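Local coordinates for probable ss-1,3-N-acetylglucosaminyltransferase (Staphylococcus aureus subsp. aureus N315, PDB 6H21), which is a probable glycosyltransferase of the GT-A class, pairing a glycosyl transferase family 2 domain with a helical linker domain of the TarS type, at residues V22-P27 against R118-L123; R37-V42 against Y52-I57; R277-G282 against N324-A329. All coordinates share one frame; numbering follows the deposited sequence.

Contact 1. Residues V22-P27 against R118-L123; sequences VSVIMP and RALEDL. With UD1 (uridine-diphosphate-N-acetylglucosamine), chain X.
The backbones come nearest at Val22 and Leu120, whose CA atoms lie 7.5 Å apart, where the strand passes the first turn of the helix; Val24 faces the same turn. What joins strand to helix here is one leucine resting on two valines that are a strand repeat apart, a small example of how alternate residues of a strand offer one face to a helix. The two methyls of Leu120 share the work. CD1 reaches Val24 CG2 at 3.8 Å, while CD2 touches that same methyl and also Val22 CG1, the latter at 4.1 Å. With chi1 of Val22 at -179°, its CG1 stands opposite the backbone N, and this is the branch that meets the leucine; in Val24 the touching branch is instead CG2, beside its own backbone N. No hydrogen bond crosses between the segments, and all three side chains are buried. At the helix start, apart from this contact, Arg118 NE donates to Asp122 OD2 at 3.1 Å, with the oxygen in the guanidinium plane, as part of a salt bridge, and Tyr221 also bonds to OD2. At the far end of the strand, Pro27 O accepts a 2.6 Å hydrogen bond from O3B of uridine-diphosphate-N-acetylglucosamine, and a longer one from O2'. Strand 22-28 runs between the parallel strands 52-58 and 105-108. Helix 91-100 packs against its Ile25 and Pro27, helix 35-43 against Met26, and Leu120 of helix 119-129 also touches Tyr52 of strand 52-58.

Contact 2. Residues R37-V42 against Y52-I57; sequences RTISSV and YELIII
Val42 loses more surface to this contact than any other residue, and it meets the strand through both its side chain and its carbonyl. Its CG1, held opposite the backbone N (chi1 179°), points between two strand residues and touches Leu54 CB at 4.0 Å and, at the same distance, Tyr52 CE2. The two leucine methyls lie only slightly farther from CG1, and the side chains of Val42 and Leu54 cross at nearly a right angle. Leu54 is second in buried surface, and its CD2 is also approached by Ile39 CG2, at 4.2 Å. Ile39 then extends its chain end beyond the leucine, where its CD1 meets Ile56 CD1 at 4.0 Å. Tyr52, Leu54 and Ile56, alternate residues of the strand, thus receive the helix in turn. The polar element is the hydroxyl of Tyr52, which donates to Val42 O with an oxygen-to-oxygen distance of 2.6 Å; it lies in the carbonyl plane, at a C=O...donor angle of 148°. Val42 lies next to the end of helix 35-43, where carbonyls commonly lack an amide donor one turn on, and the tyrosine hydroxyl provides a donor here. Helix 37-42 and strand 52-57 run nearly antiparallel, at 159°, with their axes 10.3 Å apart. This is the helix-on-sheet packing of a beta-alpha-beta crossover, in which strand 22-28, helix 35-43 and the parallel strand 52-58 form the opening unit of a Rossmann-like GT-A fold.

Contact 3. Residues R277-G282 against N324-A329; sequences RLLRHG and NLKLEA
Apolar contact between the helices rests on Leu279, whose two methyls divide between neighbouring residues of the other helix. Its CD1 meets Leu327 CB at 4.3 Å, so it is the base of that leucine, rather than its branched end, that is touched. Its CD2 lies 4.4 Å from Lys326 CD, beside the aliphatic part of the lysine chain. The CA atoms of Leu279 and Leu327, the nearest across the pair, are 8.2 Å apart, and the three side chains that meet are buried.

Polar contact is indirect. Lys326 is extended throughout, with its CG opposite the backbone N (chi1 -176°), and this carries its ammonium group past the side chain of Leu279 to a water. That water accepts from Lys326 NZ at 2.6 Å and donates to Leu279 O at 2.7 Å, bridging the lysine to the backbone of the facing helix. The charge of NZ has its principal partner elsewhere, in a salt bridge to Asp342, and the same nitrogen bonds to Lys285 O; together with the water, these partners probably offset the cost of burying the ammonium group.

Around this pair the linker-domain helices gather closely. Helix 242-256 and helix 294-308 pack on Leu278, helix 294-308 reaches Leu327 too, and helix 335-344 lies against Lys326. The flank of helix 324-332 bearing Asn324 and Leu325 meets a neighbouring subunit.

Contacts 1 and 2 belong to one compact region, with centres about 9 Å apart, whereas contact 3 lies across the centre of the chain, its centre about 36 and 39 Å from theirs. Contact 2 falls within the span of sequence that contact 1 brings together, and the two share a sheet through the neighbouring parallel strands 22-28 and 52-58. They also touch directly: Ser23 OG probably hydrogen-bonds Glu53 OE2. Contact 3 comes later in the chain and joins two helices in the range of the TarS linker family. The three therefore illustrate a modular protein, with an alpha/beta domain that holds uridine-diphosphate-N-acetylglucosamine in this structure followed by a helical one.

Contact 1. Residues V22-P27 against R118-L123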
loop_
_atom_site.group_PDB
_atom_site.type_symbol
_atom_site.label_atom_id
_atom_site.label_comp_id
_atom_site.label_asym_id
_atom_site.label_seq_id
_atom_site.Cartn_x
_atom_site.Cartn_y
_atom_site.Cartn_z
ATOM N N VAL C 22 16.016 -50.445 15.712
ATOM C CA VAL C 22 16.040 -49.418 14.658
ATOM C C VAL C 22 16.231 -50.058 13.277
ATOM O O VAL C 22 17.129 -50.881 13.090
ATOM C CB VAL C 22 17.150 -48.380 14.905
ATOM C CG1 VAL C 22 17.151 -47.307 13.824
ATOM C CG2 VAL C 22 17.052 -47.747 16.282
ATOM N N SER C 23 15.398 -49.620 12.321
ATOM C CA SER C 23 15.619 -49.744 10.879
ATOM C C SER C 23 16.016 -48.383 10.285
ATOM O O SER C 23 15.209 -47.458 10.279
ATOM C CB SER C 23 14.386 -50.252 10.178
ATOM O OG SER C 23 14.019 -51.537 10.649
ATOM N N VAL C 24 17.238 -48.282 9.748
ATOM C CA VAL C 24 17.618 -47.157 8.915
ATOM C C VAL C 24 17.104 -47.426 7.496
ATOM O O VAL C 24 17.411 -48.460 6.904
ATOM C CB VAL C 24 19.134 -46.904 8.943
ATOM C CG1 VAL C 24 19.526 -45.690 8.112
ATOM C CG2 VAL C 24 19.639 -46.758 10.364
ATOM N N ILE C 25 16.301 -46.487 6.979
ATOM C CA ILE C 25 15.681 -46.583 5.671
ATOM C C ILE C 25 16.364 -45.561 4.760
ATOM O O ILE C 25 16.242 -44.358 4.976
ATOM C CB ILE C 25 14.158 -46.362 5.771
ATOM C CG1 ILE C 25 13.509 -47.400 6.694
ATOM C CG2 ILE C 25 13.522 -46.342 4.389
ATOM C CD1 ILE C 25 12.041 -47.172 6.971
ATOM N N MET C 26 17.084 -46.057 3.753
ATOM C CA MET C 26 17.870 -45.214 2.863
ATOM C C MET C 26 17.480 -45.478 1.412
ATOM O O MET C 26 17.870 -46.494 0.841
ATOM C CB MET C 26 19.368 -45.480 3.037
ATOM C CG MET C 26 20.234 -44.571 2.193
ATOM S SD MET C 26 22.002 -44.842 2.466
ATOM C CE MET C 26 22.204 -46.488 1.798
ATOM N N PRO C 27 16.736 -44.557 0.760
ATOM C CA PRO C 27 16.524 -44.626 -0.684
ATOM C C PRO C 27 17.801 -44.191 -1.415
ATOM O O PRO C 27 18.504 -43.307 -0.933
ATOM C CB PRO C 27 15.375 -43.639 -0.917
ATOM C CG PRO C 27 15.551 -42.612 0.169
ATOM C CD PRO C 27 16.084 -43.382 1.360
ATOM N N ARG C 118 27.626 -42.373 17.012
ATOM C CA ARG C 118 26.807 -42.516 18.229
ATOM C C ARG C 118 25.309 -42.299 17.967
ATOM O O ARG C 118 24.497 -42.471 18.906
ATOM C CB ARG C 118 27.249 -41.514 19.296
ATOM C CG ARG C 118 28.670 -41.723 19.794
ATOM C CD ARG C 118 29.034 -40.702 20.856
ATOM N NE ARG C 118 28.128 -40.838 21.992
ATOM C CZ ARG C 118 28.353 -41.595 23.068
ATOM N NH1 ARG C 118 29.543 -42.137 23.282
ATOM N NH2 ARG C 118 27.377 -41.788 23.935
ATOM N N ALA C 119 24.948 -41.953 16.720
ATOM C CA ALA C 119 23.599 -41.516 16.356
ATOM C C ALA C 119 22.537 -42.507 16.836
ATOM O O ALA C 119 21.654 -42.124 17.587
ATOM C CB ALA C 119 23.484 -41.292 14.864
ATOM N N LEU C 120 22.598 -43.760 16.376
ATOM C CA LEU C 120 21.481 -44.676 16.612
ATOM C C LEU C 120 21.364 -44.981 18.111
ATOM O O LEU C 120 20.265 -44.980 18.646
ATOM C CB LEU C 120 21.658 -45.959 15.793
ATOM C CG LEU C 120 21.595 -45.825 14.269
ATOM C CD1 LEU C 120 21.439 -47.196 13.631
ATOM C CD2 LEU C 120 20.462 -44.905 13.826
ATOM N N GLU C 121 22.504 -45.216 18.774
ATOM C CA GLU C 121 22.538 -45.626 20.195
ATOM C C GLU C 121 21.995 -44.495 21.082
ATOM O O GLU C 121 21.097 -44.727 21.882
ATOM C CB GLU C 121 23.954 -46.048 20.605
ATOM C CG GLU C 121 24.080 -46.486 22.065
ATOM C CD GLU C 121 23.635 -47.902 22.427
ATOM O OE1 GLU C 121 23.009 -48.596 21.572
ATOM O OE2 GLU C 121 23.933 -48.334 23.571
ATOM N N ASP C 122 22.522 -43.280 20.918
ATOM C CA ASP C 122 22.161 -42.147 21.772
ATOM C C ASP C 122 20.703 -41.724 21.556
ATOM O O ASP C 122 20.006 -41.464 22.530
ATOM C CB ASP C 122 23.056 -40.943 21.517
ATOM C CG ASP C 122 24.423 -41.067 22.156
ATOM O OD1 ASP C 122 24.788 -42.212 22.582
ATOM O OD2 ASP C 122 25.108 -40.014 22.225
ATOM N N LEU C 123 20.263 -41.642 20.294
ATOM C CA LEU C 123 18.888 -41.219 19.997
ATOM C C LEU C 123 17.901 -42.284 20.493
ATOM O O LEU C 123 16.903 -41.943 21.112
ATOM C CB LEU C 123 18.718 -40.954 18.498
ATOM C CG LEU C 123 18.960 -39.511 18.056
ATOM C CD1 LEU C 123 20.229 -38.943 18.652
ATOM C CD2 LEU C 123 18.991 -39.404 16.536
HETATM C "C1'" UD1 X . 16.228 -32.435 0.074
HETATM C "C2'" UD1 X . 15.939 -31.951 1.497
HETATM C "C3'" UD1 X . 15.936 -33.138 2.459
HETATM C "C4'" UD1 X . 14.953 -34.195 1.962
HETATM C "C5'" UD1 X . 15.177 -34.540 0.487
HETATM C "C6'" UD1 X . 14.115 -35.504 -0.050
HETATM C "C7'" UD1 X . 16.689 -29.665 2.046
HETATM C "C8'" UD1 X . 17.849 -28.825 2.512
HETATM N "N2'" UD1 X . 16.934 -30.970 1.914
HETATM O "O1'" UD1 X . 17.518 -33.055 0.083
HETATM O "O3'" UD1 X . 15.583 -32.699 3.780
HETATM O "O4'" UD1 X . 15.114 -35.375 2.752
HETATM O "O5'" UD1 X . 15.215 -33.355 -0.336
HETATM O "O6'" UD1 X . 12.790 -35.037 0.188
HETATM O "O7'" UD1 X . 15.595 -29.180 1.815
HETATM N N1 UD1 X . 16.014 -40.227 -4.393
HETATM C C2 UD1 X . 15.135 -41.252 -4.788
HETATM N N3 UD1 X . 14.629 -41.293 -6.015
HETATM C C4 UD1 X . 14.945 -40.369 -6.913
HETATM C C5 UD1 X . 15.815 -39.333 -6.567
HETATM C C6 UD1 X . 16.346 -39.267 -5.277
HETATM O O2 UD1 X . 14.798 -42.142 -3.996
HETATM O O4 UD1 X . 14.448 -40.473 -8.057
HETATM C C1B UD1 X . 16.506 -40.257 -3.015
HETATM C C2B UD1 X . 17.992 -39.971 -2.877
HETATM O "O2'" UD1 X . 18.765 -41.123 -3.194
HETATM C C3B UD1 X . 18.081 -39.554 -1.418
HETATM C C4B UD1 X . 16.729 -38.897 -1.145
HETATM O O4B UD1 X . 15.850 -39.274 -2.217
HETATM O O3B UD1 X . 18.243 -40.700 -0.572
HETATM C C5B UD1 X . 16.810 -37.382 -1.106
HETATM O O5B UD1 X . 17.586 -36.940 -2.212
HETATM P PA UD1 X . 18.752 -35.857 -2.054
HETATM O O1A UD1 X . 19.330 -35.689 -3.422
HETATM O O2A UD1 X . 19.642 -36.130 -0.843
HETATM O O3A UD1 X . 17.869 -34.579 -1.740
HETATM P PB UD1 X . 18.457 -33.200 -1.194
HETATM O O1B UD1 X . 18.127 -32.139 -2.197
HETATM O O2B UD1 X . 19.895 -33.324 -0.711
#

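Contact 2. Residues R37-V42 against Y52-I57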
loop_
_atom_site.group_PDB
_atom_site.type_symbol
_atom_site.label_atom_id
_atom_site.label_comp_id
_atom_site.label_asym_id
_atom_site.label_seq_id
_atom_site.Cartn_x
_atom_site.Cartn_y
_atom_site.Cartn_z
ATOM N N ARG C 37 30.649 -44.209 1.420
ATOM C CA ARG C 37 30.884 -43.376 2.577
ATOM C C ARG C 37 29.661 -43.344 3.501
ATOM O O ARG C 37 29.811 -43.430 4.709
ATOM C CB ARG C 37 31.222 -41.949 2.149
ATOM C CG ARG C 37 31.695 -41.078 3.300
ATOM C CD ARG C 37 32.153 -39.720 2.820
ATOM N NE ARG C 37 31.074 -38.906 2.279
ATOM C CZ ARG C 37 31.127 -37.582 2.177
ATOM N NH1 ARG C 37 32.181 -36.925 2.633
ATOM N NH2 ARG C 37 30.125 -36.919 1.630
ATOM N N THR C 38 28.468 -43.185 2.918
ATOM C CA THR C 38 27.215 -43.094 3.676
ATOM C C THR C 38 26.923 -44.452 4.326
ATOM O O THR C 38 26.558 -44.512 5.494
ATOM C CB THR C 38 26.046 -42.635 2.792
ATOM O OG1 THR C 38 26.272 -41.279 2.392
ATOM C CG2 THR C 38 24.709 -42.745 3.487
ATOM N N ILE C 39 27.091 -45.536 3.559
ATOM C CA ILE C 39 26.814 -46.865 4.079
ATOM C C ILE C 39 27.759 -47.148 5.252
ATOM O O ILE C 39 27.326 -47.672 6.279
ATOM C CB ILE C 39 26.893 -47.940 2.979
ATOM C CG1 ILE C 39 25.744 -47.785 1.986
ATOM C CG2 ILE C 39 26.913 -49.338 3.587
ATOM C CD1 ILE C 39 25.853 -48.680 0.777
ATOM N N SER C 40 29.047 -46.820 5.077
ATOM C CA SER C 40 30.060 -47.032 6.116
ATOM C C SER C 40 29.676 -46.292 7.409
ATOM O O SER C 40 29.901 -46.802 8.514
ATOM C CB SER C 40 31.422 -46.618 5.629
ATOM O OG SER C 40 31.823 -47.387 4.492
ATOM N N SER C 41 29.094 -45.091 7.274
ATOM C CA SER C 41 28.676 -44.313 8.442
ATOM C C SER C 41 27.552 -45.038 9.196
ATOM O O SER C 41 27.450 -44.889 10.407
ATOM C CB SER C 41 28.304 -42.880 8.084
ATOM O OG SER C 41 26.949 -42.757 7.669
ATOM N N VAL C 42 26.728 -45.818 8.489
ATOM C CA VAL C 42 25.657 -46.586 9.144
ATOM C C VAL C 42 26.207 -47.884 9.752
ATOM O O VAL C 42 25.767 -48.306 10.828
ATOM C CB VAL C 42 24.492 -46.906 8.197
ATOM C CG1 VAL C 42 23.413 -47.717 8.907
ATOM C CG2 VAL C 42 23.906 -45.644 7.604
ATOM N N TYR C 52 20.133 -53.404 15.022
ATOM C CA TYR C 52 19.597 -52.512 14.006
ATOM C C TYR C 52 19.869 -53.086 12.617
ATOM O O TYR C 52 20.665 -53.990 12.460
ATOM C CB TYR C 52 20.154 -51.099 14.200
ATOM C CG TYR C 52 21.576 -50.890 13.744
ATOM C CD1 TYR C 52 22.642 -51.120 14.597
ATOM C CD2 TYR C 52 21.856 -50.478 12.447
ATOM C CE1 TYR C 52 23.950 -50.947 14.178
ATOM C CE2 TYR C 52 23.157 -50.294 12.012
ATOM C CZ TYR C 52 24.207 -50.525 12.883
ATOM O OH TYR C 52 25.484 -50.321 12.476
ATOM N N GLU C 53 19.199 -52.509 11.617
ATOM C CA GLU C 53 19.373 -52.910 10.249
ATOM C C GLU C 53 19.415 -51.655 9.382
ATOM O O GLU C 53 18.829 -50.641 9.721
ATOM C CB GLU C 53 18.243 -53.839 9.789
ATOM C CG GLU C 53 16.839 -53.270 9.965
ATOM C CD GLU C 53 15.696 -54.217 9.612
ATOM O OE1 GLU C 53 15.969 -55.382 9.274
ATOM O OE2 GLU C 53 14.538 -53.796 9.677
ATOM N N LEU C 54 20.088 -51.774 8.246
ATOM C CA LEU C 54 19.997 -50.806 7.202
ATOM C C LEU C 54 19.194 -51.430 6.056
ATOM O O LEU C 54 19.533 -52.527 5.565
ATOM C CB LEU C 54 21.414 -50.427 6.778
ATOM C CG LEU C 54 21.503 -49.601 5.504
ATOM C CD1 LEU C 54 20.800 -48.269 5.670
ATOM C CD2 LEU C 54 22.955 -49.410 5.116
ATOM N N ILE C 55 18.096 -50.757 5.687
ATOM C CA ILE C 55 17.268 -51.139 4.549
ATOM C C ILE C 55 17.573 -50.155 3.423
ATOM O O ILE C 55 17.258 -48.987 3.546
ATOM C CB ILE C 55 15.762 -51.144 4.899
ATOM C CG1 ILE C 55 15.452 -51.994 6.135
ATOM C CG2 ILE C 55 14.934 -51.577 3.696
ATOM C CD1 ILE C 55 14.034 -51.851 6.657
ATOM N N ILE C 56 18.182 -50.643 2.342
ATOM C CA ILE C 56 18.447 -49.821 1.160
ATOM C C ILE C 56 17.370 -50.111 0.104
ATOM O O ILE C 56 17.181 -51.253 -0.325
ATOM C CB ILE C 56 19.861 -50.063 0.598
ATOM C CG1 ILE C 56 20.927 -50.023 1.698
ATOM C CG2 ILE C 56 20.153 -49.074 -0.522
ATOM C CD1 ILE C 56 22.321 -50.393 1.233
ATOM N N ILE C 57 16.678 -49.055 -0.332
ATOM C CA ILE C 57 15.713 -49.170 -1.402
ATOM C C ILE C 57 16.220 -48.377 -2.603
ATOM O O ILE C 57 16.214 -47.171 -2.563
ATOM C CB ILE C 57 14.332 -48.664 -0.968
ATOM C CG1 ILE C 57 13.935 -49.193 0.409
ATOM C CG2 ILE C 57 13.310 -49.001 -2.049
ATOM C CD1 ILE C 57 13.675 -50.674 0.432
#

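Contact 3. Residues R277-G282 against N324-A329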
loop_
_atom_site.group_PDB
_atom_site.type_symbol
_atom_site.label_atom_id
_atom_site.label_comp_id
_atom_site.label_asym_id
_atom_site.label_seq_id
_atom_site.Cartn_x
_atom_site.Cartn_y
_atom_site.Cartn_z
ATOM N N ARG C 277 5.485 -19.842 9.466
ATOM C CA ARG C 277 6.595 -20.593 8.890
ATOM C C ARG C 277 6.540 -20.533 7.354
ATOM O O ARG C 277 7.577 -20.366 6.698
ATOM C CB ARG C 277 6.579 -22.042 9.395
ATOM C CG ARG C 277 7.648 -22.931 8.777
ATOM C CD ARG C 277 7.111 -23.756 7.629
ATOM N NE ARG C 277 8.198 -24.127 6.728
ATOM C CZ ARG C 277 8.076 -24.248 5.410
ATOM N NH1 ARG C 277 9.162 -24.457 4.682
ATOM N NH2 ARG C 277 6.884 -24.136 4.829
ATOM N N LEU C 278 5.345 -20.687 6.782
ATOM C CA LEU C 278 5.171 -20.714 5.331
ATOM C C LEU C 278 5.563 -19.363 4.702
ATOM O O LEU C 278 6.256 -19.284 3.673
ATOM C CB LEU C 278 3.714 -21.074 5.032
ATOM C CG LEU C 278 3.336 -21.160 3.563
ATOM C CD1 LEU C 278 4.100 -22.272 2.883
ATOM C CD2 LEU C 278 1.844 -21.377 3.397
ATOM N N LEU C 279 5.100 -18.281 5.316
ATOM C CA LEU C 279 5.420 -16.928 4.857
ATOM C C LEU C 279 6.917 -16.628 5.013
ATOM O O LEU C 279 7.458 -15.886 4.207
ATOM C CB LEU C 279 4.566 -15.929 5.639
ATOM C CG LEU C 279 3.089 -15.931 5.252
ATOM C CD1 LEU C 279 2.286 -15.027 6.166
ATOM C CD2 LEU C 279 2.910 -15.511 3.796
ATOM N N ARG C 280 7.578 -17.241 6.004
ATOM C CA ARG C 280 9.007 -17.002 6.300
ATOM C C ARG C 280 9.943 -17.827 5.402
ATOM O O ARG C 280 11.024 -17.343 5.049
ATOM C CB ARG C 280 9.321 -17.309 7.763
ATOM C CG ARG C 280 9.085 -16.131 8.693
ATOM C CD ARG C 280 9.520 -16.401 10.121
ATOM N NE ARG C 280 9.115 -15.269 10.936
ATOM C CZ ARG C 280 8.786 -15.324 12.225
ATOM N NH1 ARG C 280 8.679 -16.498 12.836
ATOM N NH2 ARG C 280 8.576 -14.199 12.889
ATOM N N HIS C 281 9.542 -19.051 5.034
ATOM C CA HIS C 281 10.470 -19.985 4.365
ATOM C C HIS C 281 9.817 -20.735 3.201
ATOM O O HIS C 281 10.455 -21.607 2.639
ATOM C CB HIS C 281 11.043 -20.974 5.387
ATOM C CG HIS C 281 11.903 -20.321 6.413
ATOM N ND1 HIS C 281 13.053 -19.621 6.078
ATOM C CD2 HIS C 281 11.778 -20.211 7.749
ATOM C CE1 HIS C 281 13.596 -19.113 7.165
ATOM N NE2 HIS C 281 12.842 -19.474 8.205
ATOM N N GLY C 282 8.563 -20.419 2.853
ATOM C CA GLY C 282 7.870 -21.099 1.772
ATOM C C GLY C 282 8.572 -20.980 0.422
ATOM O O GLY C 282 9.405 -20.086 0.178
ATOM N N ASN C 324 0.674 -9.361 8.672
ATOM C CA ASN C 324 -0.799 -9.198 8.641
ATOM C C ASN C 324 -1.270 -8.821 7.227
ATOM O O ASN C 324 -2.230 -9.368 6.749
ATOM C CB ASN C 324 -1.338 -8.197 9.682
ATOM C CG ASN C 324 -1.105 -6.706 9.417
ATOM O OD1 ASN C 324 -0.015 -6.265 9.043
ATOM N ND2 ASN C 324 -2.109 -5.881 9.696
ATOM N N LEU C 325 -0.620 -7.833 6.610
ATOM C CA LEU C 325 -0.997 -7.297 5.287
ATOM C C LEU C 325 -0.748 -8.338 4.194
ATOM O O LEU C 325 -1.615 -8.565 3.340
ATOM C CB LEU C 325 -0.181 -6.029 5.005
ATOM C CG LEU C 325 -0.363 -5.425 3.611
ATOM C CD1 LEU C 325 -1.815 -5.088 3.341
ATOM C CD2 LEU C 325 0.510 -4.193 3.448
ATOM N N LYS C 326 0.420 -8.979 4.230
ATOM C CA LYS C 326 0.787 -9.974 3.186
ATOM C C LYS C 326 -0.242 -11.111 3.178
ATOM O O LYS C 326 -0.774 -11.474 2.132
ATOM C CB LYS C 326 2.227 -10.466 3.357
ATOM C CG LYS C 326 2.696 -11.408 2.256
ATOM C CD LYS C 326 4.174 -11.644 2.249
ATOM C CE LYS C 326 4.602 -12.487 1.061
ATOM N NZ LYS C 326 6.070 -12.490 0.881
ATOM N N LEU C 327 -0.602 -11.586 4.370
ATOM C CA LEU C 327 -1.531 -12.666 4.521
ATOM C C LEU C 327 -2.915 -12.244 4.019
ATOM O O LEU C 327 -3.554 -13.002 3.320
ATOM C CB LEU C 327 -1.579 -13.126 5.986
ATOM C CG LEU C 327 -2.604 -14.217 6.293
ATOM C CD1 LEU C 327 -2.337 -15.443 5.440
ATOM C CD2 LEU C 327 -2.563 -14.595 7.765
ATOM N N GLU C 328 -3.375 -11.045 4.378
ATOM C CA GLU C 328 -4.674 -10.587 3.892
ATOM C C GLU C 328 -4.648 -10.442 2.359
ATOM O O GLU C 328 -5.609 -10.737 1.713
ATOM C CB GLU C 328 -5.115 -9.296 4.593
ATOM C CG GLU C 328 -6.589 -8.982 4.342
ATOM C CD GLU C 328 -7.546 -10.110 4.693
ATOM O OE1 GLU C 328 -7.438 -10.621 5.824
ATOM O OE2 GLU C 328 -8.375 -10.506 3.844
ATOM N N ALA C 329 -3.544 -9.951 1.803
ATOM C CA ALA C 329 -3.436 -9.760 0.379
ATOM C C ALA C 329 -3.535 -11.114 -0.345
ATOM O O ALA C 329 -4.179 -11.200 -1.377
ATOM C CB ALA C 329 -2.164 -9.035 0.045
HETATM O O HOH W 1 6.762 -13.512 3.167
#